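Local coordinates for protein uracil-dna glycosylase (Deinococcus radiodurans, PDB 4UQM) that belongs to the uracil-DNA glycosylase superfamily and folds as an alpha/beta protein built round a short parallel beta sheet, at residues A[48-53]-A[153-158]; A[169-174]-A[178-183]. The protein carries 1 engineered substitution. All blocks are in the same frame, centred on the assembly; numbering follows the deposited sequence. Where two conformers were deposited one is given.

Contact 1: A[48-53]-A[153-158]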
# COMPACT_ATOMS: atom_id res chain seq x y z
N ARG A 48 -12.97 -5.12 16.18
CA ARG A 48 -14.29 -4.70 16.64
C ARG A 48 -14.25 -4.06 18.05
O ARG A 48 -14.85 -3.03 18.30
CB ARG A 48 -15.23 -5.88 16.58
CG ARG A 48 -15.56 -6.27 15.15
CD ARG A 48 -16.26 -7.62 15.10
NE ARG A 48 -16.49 -8.04 13.73
CZ ARG A 48 -17.05 -9.20 13.37
NH1 ARG A 48 -17.45 -10.09 14.29
NH2 ARG A 48 -17.17 -9.48 12.08
N GLN A 49 -13.45 -4.64 18.94
CA GLN A 49 -13.26 -4.05 20.27
C GLN A 49 -12.58 -2.70 20.18
O GLN A 49 -12.97 -1.73 20.86
CB GLN A 49 -12.43 -4.98 21.16
CG GLN A 49 -13.18 -6.10 21.83
CD GLN A 49 -14.04 -5.56 22.98
OE1 GLN A 49 -13.95 -4.39 23.35
NE2 GLN A 49 -14.88 -6.36 23.48
N GLU A 50 -11.56 -2.63 19.32
CA GLU A 50 -10.85 -1.37 19.15
C GLU A 50 -11.77 -0.25 18.62
O GLU A 50 -11.73 0.89 19.09
CB GLU A 50 -9.64 -1.53 18.24
CG GLU A 50 -8.47 -2.25 18.90
CD GLU A 50 -7.61 -1.29 19.73
OE1 GLU A 50 -7.12 -0.32 19.17
OE2 GLU A 50 -7.48 -1.47 20.97
N ARG A 51 -12.62 -0.60 17.66
CA ARG A 51 -13.58 0.39 17.11
C ARG A 51 -14.64 0.82 18.13
O ARG A 51 -15.16 1.97 18.10
CB ARG A 51 -14.22 -0.09 15.81
CG ARG A 51 -13.25 -0.12 14.66
CD ARG A 51 -13.95 -0.44 13.35
NE ARG A 51 -12.99 -0.56 12.24
CZ ARG A 51 -12.38 0.46 11.58
NH1 ARG A 51 -12.59 1.75 11.85
NH2 ARG A 51 -11.48 0.17 10.66
N LYS A 52 -14.94 -0.07 19.07
CA LYS A 52 -15.85 0.25 20.17
C LYS A 52 -15.23 1.27 21.12
O LYS A 52 -15.92 2.19 21.58
CB LYS A 52 -16.21 -1.02 20.92
CG LYS A 52 -17.05 -0.86 22.17
CD LYS A 52 -17.27 -2.24 22.82
CE LYS A 52 -18.01 -2.19 24.14
NZ LYS A 52 -17.69 -3.41 24.91
N GLU A 53 -13.95 1.10 21.42
CA GLU A 53 -13.31 1.87 22.50
C GLU A 53 -12.52 3.06 22.03
O GLU A 53 -12.19 3.90 22.83
CB GLU A 53 -12.42 0.96 23.37
CG GLU A 53 -13.16 -0.19 24.06
CD GLU A 53 -14.18 0.28 25.08
OE1 GLU A 53 -14.17 1.47 25.36
OE2 GLU A 53 -14.92 -0.56 25.62
N ASN A 153 1.56 2.77 14.30
CA ASN A 153 1.87 1.34 14.47
C ASN A 153 1.19 0.72 15.70
O ASN A 153 1.59 -0.33 16.16
CB ASN A 153 3.38 1.08 14.49
CG ASN A 153 3.81 0.11 13.45
OD1 ASN A 153 3.07 -0.19 12.55
ND2 ASN A 153 5.03 -0.38 13.56
N SER A 154 0.12 1.36 16.18
CA SER A 154 -0.64 0.85 17.31
C SER A 154 -1.34 -0.46 17.08
O SER A 154 -1.66 -1.18 18.04
CB SER A 154 -1.66 1.87 17.79
OG SER A 154 -2.39 2.47 16.73
N HIS A 155 -1.57 -0.82 15.80
CA HIS A 155 -2.12 -2.13 15.49
C HIS A 155 -1.13 -3.12 14.91
O HIS A 155 -1.49 -4.12 14.34
CB HIS A 155 -3.35 -2.02 14.57
CG HIS A 155 -4.55 -1.49 15.27
ND1 HIS A 155 -5.75 -1.30 14.62
CD2 HIS A 155 -4.76 -1.11 16.55
CE1 HIS A 155 -6.65 -0.86 15.48
NE2 HIS A 155 -6.07 -0.72 16.66
N GLN A 156 0.17 -2.81 15.05
CA GLN A 156 1.21 -3.78 14.72
C GLN A 156 1.08 -5.03 15.60
O GLN A 156 0.75 -4.95 16.77
CB GLN A 156 2.60 -3.09 14.82
CG GLN A 156 3.79 -3.89 14.34
CD GLN A 156 4.21 -4.95 15.29
OE1 GLN A 156 4.03 -4.83 16.51
NE2 GLN A 156 4.76 -6.02 14.76
N GLY A 157 1.35 -6.18 15.00
CA GLY A 157 1.48 -7.40 15.77
C GLY A 157 0.18 -8.00 16.30
O GLY A 157 0.18 -8.73 17.28
N LYS A 158 -0.93 -7.71 15.61
CA LYS A 158 -2.29 -8.13 16.01
C LYS A 158 -2.95 -9.05 15.00
O LYS A 158 -4.12 -9.40 15.18
CB LYS A 158 -3.15 -6.88 16.16
CG LYS A 158 -2.58 -5.85 17.12
CD LYS A 158 -2.45 -6.44 18.50
CE LYS A 158 -2.04 -5.42 19.54
NZ LYS A 158 -1.74 -6.18 20.80
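Glu50 and His155 make this contact by themselves, reaching toward each other from opposite directions across a gap of 9.5 Å between Glu50 CA and His155 CA. The polar part is one short, fairly straight hydrogen bond: His155 NE2 donates to Glu50 OE1 at 2.8 Å, with an N-H...O angle of 161°. The acceptor lies at the edge of the imidazole, close to the ring plane. Seen from the carboxylate, the N-H arrives on the anti side of OE1 and tilted out of plane, and the two flat groups stand steeply to each other, 75° apart.

In Glu50, chi1 (-74°) sets CG beside the backbone N and toward the ring, and the bend at chi2 swings the carboxylate round to NE2. Glu50 CG thus comes within 3.6 Å of His155 NE2, beside the bonded oxygen, a closeness that goes with the hydrogen bond.

Backbone turns present the histidine. A type I turn runs from Asn153 to Gln156, closed by Gln156 N on Asn153 O at 3.1 Å, and a type II turn follows from His155 to Lys158.

Both partners are buried and held from outside: Glu50 OE1 also takes a salt bridge from Arg148 NE, while His155 ND1 pairs with Thr146 OG1, so both ring nitrogens are engaged. Phe46 meets the imidazole edge-to-face and Ile56 touches both residues, placing the bond between the end of helix 38-53, strand 56-57 and the loop leading into helix 160-172.

Contact 2: A[169-174]-A[178-183]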
# COMPACT_ATOMS: atom_id res chain seq x y z
N LYS A 169 2.32 -12.92 -0.95
CA LYS A 169 2.47 -14.23 -1.54
C LYS A 169 1.63 -14.41 -2.81
O LYS A 169 2.11 -15.02 -3.77
CB LYS A 169 2.17 -15.35 -0.53
CG LYS A 169 3.30 -15.47 0.52
CD LYS A 169 2.97 -16.54 1.54
CE LYS A 169 3.65 -16.34 2.91
NZ LYS A 169 3.15 -17.25 3.99
N ALA A 170 0.40 -13.89 -2.83
CA ALA A 170 -0.45 -14.04 -4.02
C ALA A 170 0.13 -13.28 -5.22
O ALA A 170 0.11 -13.77 -6.37
CB ALA A 170 -1.83 -13.53 -3.73
N VAL A 171 0.64 -12.08 -4.96
CA VAL A 171 1.30 -11.30 -6.01
C VAL A 171 2.60 -11.98 -6.44
O VAL A 171 2.87 -12.07 -7.63
CB VAL A 171 1.55 -9.86 -5.52
CG1 VAL A 171 2.28 -9.06 -6.56
CG2 VAL A 171 0.21 -9.18 -5.20
N ASN A 172 3.39 -12.49 -5.48
CA ASN A 172 4.64 -13.18 -5.83
C ASN A 172 4.44 -14.41 -6.71
O ASN A 172 5.28 -14.77 -7.54
CB ASN A 172 5.32 -13.61 -4.55
CG ASN A 172 6.63 -14.29 -4.79
OD1 ASN A 172 7.58 -13.66 -5.26
ND2 ASN A 172 6.71 -15.56 -4.48
N ALA A 173 3.31 -15.07 -6.53
CA ALA A 173 2.94 -16.22 -7.36
C ALA A 173 2.67 -15.87 -8.83
O ALA A 173 2.58 -16.78 -9.67
CB ALA A 173 1.73 -16.94 -6.76
N LYS A 174 2.47 -14.58 -9.15
CA LYS A 174 2.31 -14.20 -10.56
C LYS A 174 3.61 -14.45 -11.32
O LYS A 174 4.70 -14.23 -10.79
CB LYS A 174 1.89 -12.74 -10.70
CG LYS A 174 0.49 -12.38 -10.16
CD LYS A 174 0.39 -10.89 -9.90
CE LYS A 174 0.59 -10.00 -11.08
NZ LYS A 174 -0.60 -9.46 -11.69
N VAL A 178 6.53 -8.22 -11.29
CA VAL A 178 6.01 -7.22 -10.39
C VAL A 178 7.19 -6.57 -9.68
O VAL A 178 8.15 -7.25 -9.24
CB VAL A 178 5.05 -7.86 -9.37
CG1 VAL A 178 4.61 -6.85 -8.37
CG2 VAL A 178 3.84 -8.43 -10.10
N VAL A 179 7.12 -5.26 -9.56
CA VAL A 179 8.07 -4.51 -8.74
C VAL A 179 7.46 -4.26 -7.38
O VAL A 179 6.40 -3.63 -7.26
CB VAL A 179 8.48 -3.20 -9.43
CG1 VAL A 179 9.48 -2.41 -8.58
CG2 VAL A 179 8.99 -3.40 -10.87
N PHE A 180 8.13 -4.72 -6.35
CA PHE A 180 7.74 -4.50 -4.98
C PHE A 180 8.59 -3.41 -4.39
O PHE A 180 9.83 -3.54 -4.35
CB PHE A 180 7.96 -5.78 -4.15
CG PHE A 180 7.12 -6.98 -4.58
CD1 PHE A 180 7.44 -7.74 -5.70
CD2 PHE A 180 6.02 -7.36 -3.83
CE1 PHE A 180 6.70 -8.87 -6.02
CE2 PHE A 180 5.24 -8.48 -4.16
CZ PHE A 180 5.59 -9.23 -5.27
N ILE A 181 7.94 -2.36 -3.91
CA ILE A 181 8.60 -1.22 -3.26
C ILE A 181 8.25 -1.26 -1.78
O ILE A 181 7.12 -1.09 -1.39
CB ILE A 181 8.14 0.15 -3.86
CG1 ILE A 181 8.38 0.18 -5.38
CG2 ILE A 181 8.78 1.33 -3.13
CD1 ILE A 181 7.76 1.43 -6.02
N LEU A 182 9.29 -1.53 -0.95
CA LEU A 182 9.09 -1.75 0.50
C LEU A 182 9.62 -0.52 1.19
O LEU A 182 10.86 -0.28 1.22
CB LEU A 182 9.83 -3.02 0.92
CG LEU A 182 9.48 -4.28 0.08
CD1 LEU A 182 10.26 -5.48 0.62
CD2 LEU A 182 7.98 -4.54 0.06
N TRP A 183 8.71 0.27 1.76
CA TRP A 183 9.05 1.51 2.44
C TRP A 183 8.94 1.35 3.94
O TRP A 183 7.82 1.35 4.47
CB TRP A 183 8.12 2.65 1.99
CG TRP A 183 8.50 3.18 0.59
CD1 TRP A 183 9.71 3.07 -0.05
CD2 TRP A 183 7.67 3.95 -0.27
NE1 TRP A 183 9.68 3.74 -1.27
CE2 TRP A 183 8.42 4.28 -1.41
CE3 TRP A 183 6.36 4.41 -0.18
CZ2 TRP A 183 7.86 5.05 -2.45
CZ3 TRP A 183 5.83 5.15 -1.21
CH2 TRP A 183 6.56 5.43 -2.32
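Val171 reaches from the helix into the angle between Val178 and Phe180, and this trio is the tight part of the contact. With CG1 anti to the backbone N (chi1 178°), Val171 points that methyl at both partners: CG1 lies 3.7 Å from Val178 CG1 and 3.6 Å from Phe180 CZ. The two valines cross at about a right angle, whereas Val171 and Phe180 run past each other in opposite directions, the methyl meeting the far end of the ring obliquely. Within the strand segment, Val178 CG1 also covers one face of the Phe180 ring, toward its rim. All three residues are buried, and no hydrogen bond crosses between the segments.

Toward solvent the grip is looser. Asn172 offers mainly its backbone, with its N near the plane of the phenyl ring at the edge and 3.9 Å from Phe180 CZ; its CB is farther, 4.4 Å from the same CZ. Lys174 curls through its last two torsions and lays an aliphatic carbon across Val178, CE to Val178 CG2 being 3.7 Å. The polar ends of both residues are spent elsewhere: Asn172 OD1 accepts from Gly196 N and its ND2 bonds to Thr195 OG1, while Lys174 NZ bonds to the carbonyls of Leu72 and Val75.

Strand 179-183 is an inner strand of the parallel sheet, and Val179 and Ile181 pack against helix 220-230. Helix 160-172 lies on the connection from strand 138-142 to strand 179-183, two parallel strands with 77-81 between them in the sheet, so the contact closes a beta-alpha-beta crossover in the alpha/beta fold of this superfamily.

How the contacts relate
Helix 160-172 is the thread between the two contacts: the loop 153-158 of contact 1 feeds into its beginning, and contact 2 forms near its far end, where the chain turns back into the sheet. They follow in series along the chain, with centres about 26 Å apart and nearest atoms about 9 Å apart, so neither touches the other. Contact 1 is a single polar link, its centre about 19 Å from that of the chain; contact 2 is an apolar join deeper in, its centre at about 11 Å. Each approaches the bound nucleic acid, whose nearest atoms lie about 6 Å from contact 1 and about 5 Å from contact 2.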